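Rhamnosidase B (Bacillus sp., PDB 2OKX) hydrolyses terminal alpha-L-rhamnose residues from rhamnosides as a family 78 glycoside hydrolase, a family that works with inversion of the anomeric configuration. Local coordinates at residues A[569-574]-A[856-861]; A[526-531]-A[557-562]; A[577-582]-A[627-632]; A[282-287]-A[850-855]. One frame throughout, in Å; residues are numbered along the deposited sequence.

Contact 1 (A[569-574]-A[856-861]); sequences PSYEQV and LTRSHC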
# COMPACT_ATOMS: atom_id res chain seq x y z
N PRO A 569 -2.17 3.93 1.57
CA PRO A 569 -0.91 4.64 1.78
C PRO A 569 -0.10 4.18 2.99
O PRO A 569 1.09 4.48 3.11
CB PRO A 569 -1.36 6.08 1.92
CG PRO A 569 -2.62 5.92 2.73
CD PRO A 569 -3.31 4.75 2.04
N SER A 570 -0.75 3.44 3.89
CA SER A 570 -0.07 2.98 5.10
C SER A 570 0.57 1.60 5.01
O SER A 570 1.77 1.49 4.78
CB SER A 570 -1.05 3.02 6.29
OG SER A 570 -2.19 2.22 6.04
N TYR A 571 -0.24 0.55 5.17
CA TYR A 571 0.28 -0.81 5.14
C TYR A 571 1.00 -1.30 3.89
O TYR A 571 2.06 -1.93 4.00
CB TYR A 571 -0.83 -1.82 5.47
CG TYR A 571 -1.42 -1.67 6.85
CD1 TYR A 571 -2.47 -0.77 7.09
CD2 TYR A 571 -0.90 -2.37 7.94
CE1 TYR A 571 -2.97 -0.58 8.37
CE2 TYR A 571 -1.39 -2.18 9.23
CZ TYR A 571 -2.42 -1.28 9.44
OH TYR A 571 -2.88 -1.05 10.72
N GLU A 572 0.47 -1.01 2.71
CA GLU A 572 1.08 -1.54 1.50
C GLU A 572 1.63 -0.62 0.40
O GLU A 572 2.75 -0.83 -0.06
CB GLU A 572 0.10 -2.55 0.87
CG GLU A 572 -0.65 -3.38 1.92
CD GLU A 572 -1.31 -4.62 1.35
OE1 GLU A 572 -2.19 -5.19 2.03
OE2 GLU A 572 -0.96 -5.03 0.22
N GLN A 573 0.85 0.39 -0.01
CA GLN A 573 1.29 1.29 -1.07
C GLN A 573 1.53 0.46 -2.34
O GLN A 573 2.42 0.75 -3.14
CB GLN A 573 2.59 2.01 -0.67
CG GLN A 573 2.41 3.03 0.47
CD GLN A 573 3.73 3.47 1.08
OE1 GLN A 573 4.74 3.61 0.39
NE2 GLN A 573 3.73 3.72 2.39
N VAL A 574 0.71 -0.58 -2.50
CA VAL A 574 0.80 -1.50 -3.63
C VAL A 574 -0.28 -1.30 -4.68
O VAL A 574 -1.44 -1.06 -4.35
CB VAL A 574 0.72 -2.97 -3.13
CG1 VAL A 574 0.63 -3.94 -4.31
CG2 VAL A 574 1.94 -3.30 -2.28
N LEU A 856 -12.07 -1.72 14.01
CA LEU A 856 -13.08 -1.22 13.09
C LEU A 856 -12.75 -1.70 11.68
O LEU A 856 -13.63 -2.03 10.90
CB LEU A 856 -13.11 0.32 13.13
CG LEU A 856 -13.57 0.94 14.46
CD1 LEU A 856 -13.29 2.44 14.47
CD2 LEU A 856 -15.06 0.66 14.64
N THR A 857 -11.45 -1.75 11.39
CA THR A 857 -10.95 -2.15 10.08
C THR A 857 -9.42 -2.23 10.20
O THR A 857 -8.86 -1.76 11.19
CB THR A 857 -11.31 -1.08 9.02
OG1 THR A 857 -10.79 -1.45 7.73
CG2 THR A 857 -10.73 0.28 9.42
N ARG A 858 -8.76 -2.82 9.21
CA ARG A 858 -7.30 -2.88 9.25
C ARG A 858 -6.83 -1.51 8.77
O ARG A 858 -6.42 -0.66 9.56
CB ARG A 858 -6.75 -3.97 8.32
CG ARG A 858 -5.21 -3.99 8.30
CD ARG A 858 -4.64 -4.87 7.19
NE ARG A 858 -5.02 -4.43 5.85
CZ ARG A 858 -4.21 -4.47 4.79
NH1 ARG A 858 -2.97 -4.94 4.93
NH2 ARG A 858 -4.64 -4.08 3.60
N SER A 859 -6.90 -1.31 7.46
CA SER A 859 -6.53 -0.04 6.84
C SER A 859 -7.71 0.93 6.93
O SER A 859 -8.86 0.55 6.65
CB SER A 859 -6.16 -0.25 5.38
OG SER A 859 -6.18 0.97 4.67
N HIS A 860 -7.43 2.17 7.31
CA HIS A 860 -8.48 3.18 7.42
C HIS A 860 -8.58 4.04 6.17
O HIS A 860 -9.39 4.96 6.10
CB HIS A 860 -8.23 4.08 8.64
CG HIS A 860 -8.49 3.40 9.95
ND1 HIS A 860 -9.53 3.77 10.77
CD2 HIS A 860 -7.89 2.35 10.55
CE1 HIS A 860 -9.56 2.97 11.83
NE2 HIS A 860 -8.57 2.10 11.71
N CYS A 861 -7.75 3.73 5.17
CA CYS A 861 -7.74 4.50 3.93
C CYS A 861 -7.53 3.59 2.72
O CYS A 861 -6.40 3.31 2.34
CB CYS A 861 -6.62 5.55 4.00
SG CYS A 861 -6.51 6.68 2.57
O HOH W 1 -4.28 2.76 4.82
O HOH W 2 -4.57 1.09 10.87
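Neither backbone is regular where Y571 faces S859 and P569 faces C861: the two loops run with their CA atoms 7.1 Å apart at Y571 and S859, and side chains and water fill the space between them. The aliphatic part of R858 lies over one face of the Y571 ring, its CG 4.1 Å from the ring centroid in a CH-pi contact shifted toward the rim. The two side chains slide past each other in opposite directions, which brings the guanidinium back over the CB end of the tyrosine, its plane 23° from the ring's. R858 has its CG anti to the backbone N (chi1 177°) and a bend at chi3, and this carries the charged end on to E572. There NH1 and NH2 both grip OE1, end-on, NH1 at 3.0 Å from OE1 and on the anti lone pair. The carboxylate stands steeply to the guanidinium, 77° between planes. Both loops belong to the (alpha/alpha)6-barrel catalytic domain of this family, joining barrel helices. A glycerol also bonds to E572 OE1, consistent with a pocket that takes sugar hydroxyls. E841 forms a second salt bridge to R858 NH2, while W576 donates to E572 OE2, so each charged group has a further partner. One water bridges the loops, accepting from Y571 OH (2.7 Å) and donating to R858 O; a second sits at S570 OG, but its bond to S859 OG is doubtful. At the far end the P569 ring packs against C861, CD to SG 3.8 Å.

Contact 2 (A[526-531]-A[557-562]); sequences IRQSTY and TRLCME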
# COMPACT_ATOMS: atom_id res chain seq x y z
N ILE A 526 4.98 17.10 7.33
CA ILE A 526 5.03 16.03 6.34
C ILE A 526 5.03 16.66 4.96
O ILE A 526 4.36 17.67 4.73
CB ILE A 526 3.82 15.06 6.44
CG1 ILE A 526 4.04 13.87 5.51
CG2 ILE A 526 2.50 15.78 6.07
CD1 ILE A 526 3.02 12.75 5.63
N ARG A 527 5.82 16.10 4.05
CA ARG A 527 5.82 16.59 2.69
C ARG A 527 4.92 15.60 1.99
O ARG A 527 5.34 14.50 1.62
CB ARG A 527 7.24 16.58 2.10
CG ARG A 527 8.19 17.56 2.80
CD ARG A 527 9.59 17.58 2.16
NE ARG A 527 9.56 18.16 0.82
CZ ARG A 527 9.49 19.46 0.56
NH1 ARG A 527 9.45 20.35 1.54
NH2 ARG A 527 9.44 19.87 -0.70
N GLN A 528 3.65 15.97 1.85
CA GLN A 528 2.67 15.09 1.21
C GLN A 528 3.03 14.92 -0.25
O GLN A 528 3.46 15.87 -0.91
CB GLN A 528 1.26 15.67 1.34
CG GLN A 528 0.19 14.81 0.67
CD GLN A 528 -1.21 15.17 1.15
OE1 GLN A 528 -1.57 14.92 2.30
NE2 GLN A 528 -2.00 15.77 0.27
N SER A 529 2.85 13.71 -0.76
CA SER A 529 3.18 13.40 -2.14
C SER A 529 2.16 12.48 -2.79
O SER A 529 1.94 11.37 -2.33
CB SER A 529 4.57 12.75 -2.21
OG SER A 529 4.86 12.31 -3.53
N THR A 530 1.53 12.95 -3.87
CA THR A 530 0.55 12.15 -4.59
C THR A 530 0.65 12.44 -6.08
O THR A 530 1.41 13.30 -6.51
CB THR A 530 -0.90 12.48 -4.17
OG1 THR A 530 -1.26 13.76 -4.71
CG2 THR A 530 -1.04 12.53 -2.65
N TYR A 531 -0.12 11.70 -6.86
CA TYR A 531 -0.16 11.93 -8.30
C TYR A 531 -0.68 13.37 -8.40
O TYR A 531 -1.44 13.81 -7.54
CB TYR A 531 -1.15 10.95 -8.95
CG TYR A 531 -1.17 11.03 -10.46
CD1 TYR A 531 -2.03 11.90 -11.12
CD2 TYR A 531 -0.30 10.25 -11.22
CE1 TYR A 531 -2.03 11.99 -12.51
CE2 TYR A 531 -0.28 10.34 -12.61
CZ TYR A 531 -1.15 11.21 -13.25
OH TYR A 531 -1.14 11.28 -14.62
N THR A 557 -9.13 8.81 -2.30
CA THR A 557 -8.68 8.59 -3.67
C THR A 557 -7.36 9.31 -3.92
O THR A 557 -6.45 8.74 -4.53
CB THR A 557 -9.75 9.08 -4.66
OG1 THR A 557 -10.98 8.40 -4.37
CG2 THR A 557 -9.34 8.78 -6.10
N ARG A 558 -7.26 10.54 -3.46
CA ARG A 558 -6.04 11.33 -3.61
C ARG A 558 -4.84 10.60 -3.01
O ARG A 558 -3.81 10.43 -3.66
CB ARG A 558 -6.24 12.69 -2.93
CG ARG A 558 -5.06 13.66 -3.00
CD ARG A 558 -5.57 15.07 -2.74
NE ARG A 558 -6.50 15.10 -1.61
CZ ARG A 558 -7.47 16.00 -1.46
NH1 ARG A 558 -7.64 16.94 -2.38
NH2 ARG A 558 -8.27 15.95 -0.40
N LEU A 559 -4.99 10.14 -1.77
CA LEU A 559 -3.89 9.46 -1.08
C LEU A 559 -3.54 8.09 -1.65
O LEU A 559 -2.46 7.56 -1.39
CB LEU A 559 -4.21 9.32 0.41
CG LEU A 559 -4.43 10.61 1.21
CD1 LEU A 559 -4.56 10.23 2.68
CD2 LEU A 559 -3.28 11.59 1.02
N CYS A 560 -4.46 7.51 -2.42
CA CYS A 560 -4.22 6.21 -3.03
C CYS A 560 -3.80 6.36 -4.48
O CYS A 560 -3.92 5.42 -5.27
CB CYS A 560 -5.46 5.33 -2.92
SG CYS A 560 -5.79 4.79 -1.23
N MET A 561 -3.32 7.55 -4.84
CA MET A 561 -2.85 7.81 -6.18
C MET A 561 -1.39 8.27 -6.08
O MET A 561 -1.12 9.42 -5.74
CB MET A 561 -3.70 8.89 -6.87
CG MET A 561 -5.08 8.41 -7.31
SD MET A 561 -6.16 9.72 -7.96
CE MET A 561 -5.49 9.95 -9.61
N GLU A 562 -0.47 7.35 -6.34
CA GLU A 562 0.96 7.64 -6.31
C GLU A 562 1.38 7.58 -7.77
O GLU A 562 0.71 8.14 -8.63
CB GLU A 562 1.71 6.57 -5.50
CG GLU A 562 1.23 6.43 -4.05
CD GLU A 562 2.05 5.44 -3.24
OE1 GLU A 562 1.71 5.22 -2.06
OE2 GLU A 562 3.04 4.88 -3.77
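Y531 N donates to M561 O, 2.7 Å from N to O, in the one hydrogen bond that joins these segments directly. It ties the chain just past a beta strand of the concanavalin-like domain to the loop just past helix 544-559 of the (alpha/alpha)6 barrel, and so makes part of the seam between the two domains. The donor stands above the carbonyl plane of M561, 39° out of it. Beside this bond the CB atoms of Y531 and M561 meet at 3.9 Å. A trans chi1 of -175° swings the Y531 ring away from its own amide nitrogen and sets its edge near E562 O, which lies 3.5 Å from CD2, and the ring then runs on toward E595 and I596 of helix 595-603. T530 rests against two carbonyls on one flank: its CB is 3.4 Å from M561 O and 3.6 Å from R558 O. Its OG1 donates to the carbonyl O of the next residue, Y531, which uses up the hydroxyl's proton and fixes its rotation, while CG2 lies beside CG of R558. One step further out, Q528 crosses L559 at about a right angle, and its amide is positioned by R447, which bonds to OE1. In one of its two conformers R558 forms a salt bridge with E535; the CB of E562 points away from 526-531, and its carboxylate pairs with R65. The leucine methyl CD2 rests against the flat end of the glutamine, 4.0 Å from OE1 of Q528 and 4.1 Å from its CD.

Contact 3 (A[577-582]-A[627-632]); sequences VGDSRN and PNWTFF. With GOL (glycerol), chain J.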
# COMPACT_ATOMS: atom_id res chain seq x y z
N VAL A 577 -4.58 -4.61 -8.64
CA VAL A 577 -5.42 -4.50 -9.83
C VAL A 577 -6.92 -4.37 -9.55
O VAL A 577 -7.58 -3.49 -10.10
CB VAL A 577 -5.17 -5.70 -10.76
CG1 VAL A 577 -6.01 -5.57 -12.03
CG2 VAL A 577 -3.69 -5.77 -11.09
N GLY A 578 -7.45 -5.25 -8.70
CA GLY A 578 -8.87 -5.19 -8.40
C GLY A 578 -9.31 -3.84 -7.88
O GLY A 578 -10.32 -3.28 -8.33
N ASP A 579 -8.57 -3.30 -6.92
CA ASP A 579 -8.90 -2.02 -6.32
C ASP A 579 -8.94 -0.90 -7.36
O ASP A 579 -9.83 -0.04 -7.34
CB ASP A 579 -7.87 -1.62 -5.25
CG ASP A 579 -7.69 -2.68 -4.17
OD1 ASP A 579 -7.58 -2.29 -2.99
OD2 ASP A 579 -7.63 -3.88 -4.50
N SER A 580 -7.98 -0.92 -8.28
CA SER A 580 -7.86 0.12 -9.30
C SER A 580 -9.08 0.34 -10.19
O SER A 580 -9.26 1.44 -10.70
CB SER A 580 -6.63 -0.15 -10.18
OG SER A 580 -6.88 -1.20 -11.09
N ARG A 581 -9.89 -0.68 -10.40
CA ARG A 581 -11.08 -0.50 -11.24
C ARG A 581 -12.00 0.54 -10.62
O ARG A 581 -12.43 1.49 -11.29
CB ARG A 581 -11.82 -1.82 -11.43
CG ARG A 581 -13.05 -1.72 -12.34
CD ARG A 581 -14.33 -1.45 -11.55
NE ARG A 581 -15.47 -1.19 -12.42
CZ ARG A 581 -16.74 -1.16 -12.02
NH1 ARG A 581 -17.72 -0.92 -12.88
NH2 ARG A 581 -17.04 -1.38 -10.74
N ASN A 582 -12.31 0.38 -9.33
CA ASN A 582 -13.18 1.32 -8.65
C ASN A 582 -12.47 2.66 -8.47
O ASN A 582 -13.07 3.72 -8.66
CB ASN A 582 -13.59 0.78 -7.27
CG ASN A 582 -14.57 -0.38 -7.37
OD1 ASN A 582 -14.97 -0.78 -8.46
ND2 ASN A 582 -14.95 -0.91 -6.22
N PRO A 627 -8.64 -14.44 -9.85
CA PRO A 627 -9.44 -14.36 -11.08
C PRO A 627 -10.24 -13.06 -11.22
O PRO A 627 -10.12 -12.37 -12.23
CB PRO A 627 -10.34 -15.59 -10.99
CG PRO A 627 -9.44 -16.59 -10.31
CD PRO A 627 -8.81 -15.76 -9.20
N ASN A 628 -11.04 -12.72 -10.22
CA ASN A 628 -11.84 -11.51 -10.27
C ASN A 628 -11.01 -10.24 -10.49
O ASN A 628 -11.46 -9.32 -11.17
CB ASN A 628 -12.68 -11.37 -8.99
CG ASN A 628 -13.86 -12.33 -8.97
OD1 ASN A 628 -14.41 -12.64 -7.90
ND2 ASN A 628 -14.28 -12.78 -10.15
N TRP A 629 -9.81 -10.18 -9.92
CA TRP A 629 -8.98 -9.00 -10.11
C TRP A 629 -8.63 -8.85 -11.59
O TRP A 629 -8.65 -7.75 -12.13
CB TRP A 629 -7.69 -9.07 -9.28
CG TRP A 629 -7.82 -8.61 -7.84
CD1 TRP A 629 -6.83 -8.05 -7.07
CD2 TRP A 629 -8.97 -8.72 -6.98
NE1 TRP A 629 -7.29 -7.82 -5.80
CE2 TRP A 629 -8.59 -8.22 -5.71
CE3 TRP A 629 -10.28 -9.20 -7.16
CZ2 TRP A 629 -9.48 -8.18 -4.63
CZ3 TRP A 629 -11.16 -9.16 -6.08
CH2 TRP A 629 -10.75 -8.66 -4.83
N THR A 630 -8.30 -9.96 -12.24
CA THR A 630 -7.96 -9.90 -13.65
C THR A 630 -9.21 -9.54 -14.45
O THR A 630 -9.14 -8.79 -15.43
CB THR A 630 -7.35 -11.22 -14.14
OG1 THR A 630 -6.10 -11.44 -13.49
CG2 THR A 630 -7.12 -11.18 -15.65
N PHE A 631 -10.36 -10.05 -14.02
CA PHE A 631 -11.60 -9.73 -14.71
C PHE A 631 -11.90 -8.24 -14.54
O PHE A 631 -12.43 -7.60 -15.45
CB PHE A 631 -12.77 -10.56 -14.17
CG PHE A 631 -12.57 -12.05 -14.29
CD1 PHE A 631 -11.75 -12.59 -15.27
CD2 PHE A 631 -13.23 -12.92 -13.42
CE1 PHE A 631 -11.57 -13.97 -15.38
CE2 PHE A 631 -13.06 -14.30 -13.53
CZ PHE A 631 -12.23 -14.83 -14.51
N PHE A 632 -11.57 -7.69 -13.37
CA PHE A 632 -11.81 -6.27 -13.13
C PHE A 632 -10.86 -5.43 -13.96
O PHE A 632 -11.17 -4.28 -14.31
CB PHE A 632 -11.67 -5.93 -11.64
CG PHE A 632 -12.72 -6.57 -10.77
CD1 PHE A 632 -13.97 -6.89 -11.29
CD2 PHE A 632 -12.46 -6.84 -9.43
CE1 PHE A 632 -14.94 -7.49 -10.50
CE2 PHE A 632 -13.43 -7.44 -8.63
CZ PHE A 632 -14.67 -7.77 -9.17
C1 GOL J . -5.01 -5.09 -0.41
O1 GOL J . -5.14 -4.41 0.70
C2 GOL J . -6.38 -5.29 -1.07
O2 GOL J . -7.00 -4.04 -1.33
C3 GOL J . -6.21 -6.07 -2.37
O3 GOL J . -7.46 -6.25 -3.03
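W629 meets G578 where two barrel helices approach to 7.9 Å between their short axes, at an angle of 39°. From CB, which lies 3.9 Å from G578 N, the tryptophan puts CG anti to the carbonyl carbon (chi1 -84°) and lays its indole flat against the glycine. CG and CD1 come next, CD1 only 3.3 Å from G578 N; CD2 follows under G578 CA. The CA itself stands over the five-membered ring, 3.7 Å from its centroid, a CH-pi contact that a side chain at this position would block, since a CB would run into CD2. At the indole edge NE1 gives a weak hydrogen bond to O3 of a glycerol, probably from the crystallisation liquor, and CZ2 also lies near that oxygen. D579 holds the same molecule with both carboxylate oxygens, OD2 taking O3 at 2.8 Å, so aspartate and indole line one pocket, to which D567 also contributes. An alanine in place of W629 would probably strip the cover from G578, open a gap between the helices and deprive the glycerol hydroxyl of one partner. F632, one turn on, brings its ring edge to G578 CA, and V577 CG1 packs on W629 O. Around the pair, helix 801-813 lies against R581, whose guanidinium also pairs with E639, while helix 696-715 borders N628 and F632 on the other helix.

Contact 4 (A[282-287]-A[850-855]); sequences TGVQPE and RSNPDM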
# COMPACT_ATOMS: atom_id res chain seq x y z
N THR A 282 -0.72 -12.66 29.11
CA THR A 282 -1.69 -11.57 29.01
C THR A 282 -1.47 -10.86 27.68
O THR A 282 -0.60 -11.24 26.90
CB THR A 282 -1.52 -10.54 30.14
OG1 THR A 282 -0.18 -10.02 30.12
CG2 THR A 282 -1.79 -11.18 31.50
N GLY A 283 -2.27 -9.83 27.43
CA GLY A 283 -2.14 -9.06 26.21
C GLY A 283 -3.40 -9.06 25.35
O GLY A 283 -4.18 -10.01 25.38
N VAL A 284 -3.59 -7.98 24.61
CA VAL A 284 -4.73 -7.87 23.72
C VAL A 284 -4.26 -8.32 22.34
O VAL A 284 -3.33 -7.73 21.78
CB VAL A 284 -5.24 -6.41 23.63
CG1 VAL A 284 -6.42 -6.33 22.66
CG2 VAL A 284 -5.66 -5.92 25.01
N GLN A 285 -4.87 -9.38 21.83
CA GLN A 285 -4.51 -9.92 20.52
C GLN A 285 -4.25 -8.79 19.54
O GLN A 285 -5.02 -7.83 19.47
CB GLN A 285 -5.63 -10.82 20.01
CG GLN A 285 -5.36 -11.44 18.65
CD GLN A 285 -6.48 -12.36 18.22
OE1 GLN A 285 -7.64 -11.97 18.17
NE2 GLN A 285 -6.13 -13.61 17.92
N PRO A 286 -3.19 -8.89 18.74
CA PRO A 286 -2.22 -10.00 18.66
C PRO A 286 -1.06 -9.95 19.66
O PRO A 286 -0.18 -10.81 19.62
CB PRO A 286 -1.73 -9.91 17.23
CG PRO A 286 -1.61 -8.41 17.07
CD PRO A 286 -2.90 -7.89 17.70
N GLU A 287 -1.04 -8.96 20.54
CA GLU A 287 0.05 -8.85 21.51
C GLU A 287 0.01 -9.93 22.57
O GLU A 287 -1.05 -10.47 22.89
CB GLU A 287 0.02 -7.49 22.21
CG GLU A 287 -0.07 -6.29 21.29
CD GLU A 287 -0.15 -4.99 22.06
OE1 GLU A 287 -0.49 -3.95 21.44
OE2 GLU A 287 0.12 -4.99 23.28
N ARG A 850 -7.86 -8.80 9.59
CA ARG A 850 -7.49 -7.85 10.65
C ARG A 850 -6.89 -8.58 11.86
O ARG A 850 -7.31 -9.69 12.20
CB ARG A 850 -8.71 -7.02 11.06
CG ARG A 850 -9.87 -7.80 11.67
CD ARG A 850 -11.14 -6.95 11.69
NE ARG A 850 -11.73 -6.83 10.35
CZ ARG A 850 -12.71 -5.98 10.02
NH1 ARG A 850 -13.23 -5.17 10.93
NH2 ARG A 850 -13.19 -5.97 8.78
N SER A 851 -5.91 -7.94 12.50
CA SER A 851 -5.22 -8.53 13.65
C SER A 851 -6.09 -8.81 14.87
O SER A 851 -5.80 -9.73 15.65
CB SER A 851 -4.05 -7.64 14.07
OG SER A 851 -3.09 -7.56 13.03
N ASN A 852 -7.14 -8.02 15.05
CA ASN A 852 -8.06 -8.18 16.18
C ASN A 852 -9.48 -7.95 15.68
O ASN A 852 -9.76 -6.94 15.04
CB ASN A 852 -7.71 -7.17 17.28
CG ASN A 852 -8.54 -7.38 18.54
OD1 ASN A 852 -9.77 -7.37 18.50
ND2 ASN A 852 -7.87 -7.56 19.67
N PRO A 853 -10.39 -8.89 15.96
CA PRO A 853 -11.79 -8.80 15.54
C PRO A 853 -12.55 -7.58 16.05
O PRO A 853 -13.62 -7.25 15.54
CB PRO A 853 -12.39 -10.11 16.05
CG PRO A 853 -11.60 -10.36 17.30
CD PRO A 853 -10.19 -10.06 16.84
N ASP A 854 -12.00 -6.91 17.06
CA ASP A 854 -12.64 -5.72 17.62
C ASP A 854 -12.27 -4.47 16.83
O ASP A 854 -12.88 -3.41 17.00
CB ASP A 854 -12.24 -5.53 19.08
CG ASP A 854 -12.76 -6.65 19.98
OD1 ASP A 854 -13.99 -6.87 20.02
OD2 ASP A 854 -11.93 -7.31 20.64
N MET A 855 -11.26 -4.58 15.97
CA MET A 855 -10.82 -3.44 15.17
C MET A 855 -11.92 -3.03 14.21
O MET A 855 -12.62 -3.88 13.64
CB MET A 855 -9.57 -3.79 14.37
CG MET A 855 -8.37 -4.17 15.21
SD MET A 855 -6.99 -4.60 14.16
CE MET A 855 -5.59 -4.22 15.27
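N852 reaches across to Q285 with its side-chain amide, ND2 donating to the backbone O of Q285 at 2.9 Å and nearly straight, 170° at the hydrogen. The acceptor lies in the amide plane of the asparagine. CG stands opposite the residue's own backbone nitrogen (chi1 -174°), which aims the amide at the partner loop, and the same amide serves two ends: ND2 holds the partner loop while OD1 takes D854 N at 2.7 Å, in the carbonyl plane of the side chain. That second bond makes an Asx turn, set within a type I beta turn from N852 to M855, so the turn and the cross-loop bond together fix the rotation of the amide. This is an interdomain contact at the protein surface, in which a loop of the beta-rich D2 domain rests on a loop of the (alpha/alpha)6 barrel. With N852 replaced by an alanine, the carbonyl of Q285 would probably lose its cross-loop donor and D854 N its side-chain acceptor. Q285 stretches out fully from CB, so its CG passes S851 O at 3.5 Å and OE1 arrives beside CD of P853, the two side chains crossing at about a right angle. The P286 ring, carried by a cis peptide, turns CD and CG toward CB of S851, CD at 3.8 Å from it. V284 completes the contact by setting CG1 3.5 Å from ND2 of N852. Y480 touches P286, S851 and M855, and so lies against both loops.

In the fold
Going from the N terminus, the chain first gives the D2 loop 282-287, which waits 563 residues for 850-855; contact 4 therefore closes the widest loop and joins D2 to the barrel. Inside it, contact 2 closes a short loop, joining the end of strand 520-528 to the end of helix 544-559. The chain then enters 569-574, which opens contact 1, and runs straight into 577-582, where contact 3 pairs two barrel helices and is nested inside contact 1. Contact 1 closes at 856-861, just after 850-855, so contacts 1 and 4 cross. Contact 1 also touches contact 2, through Q573 on E562 and C861 on L559.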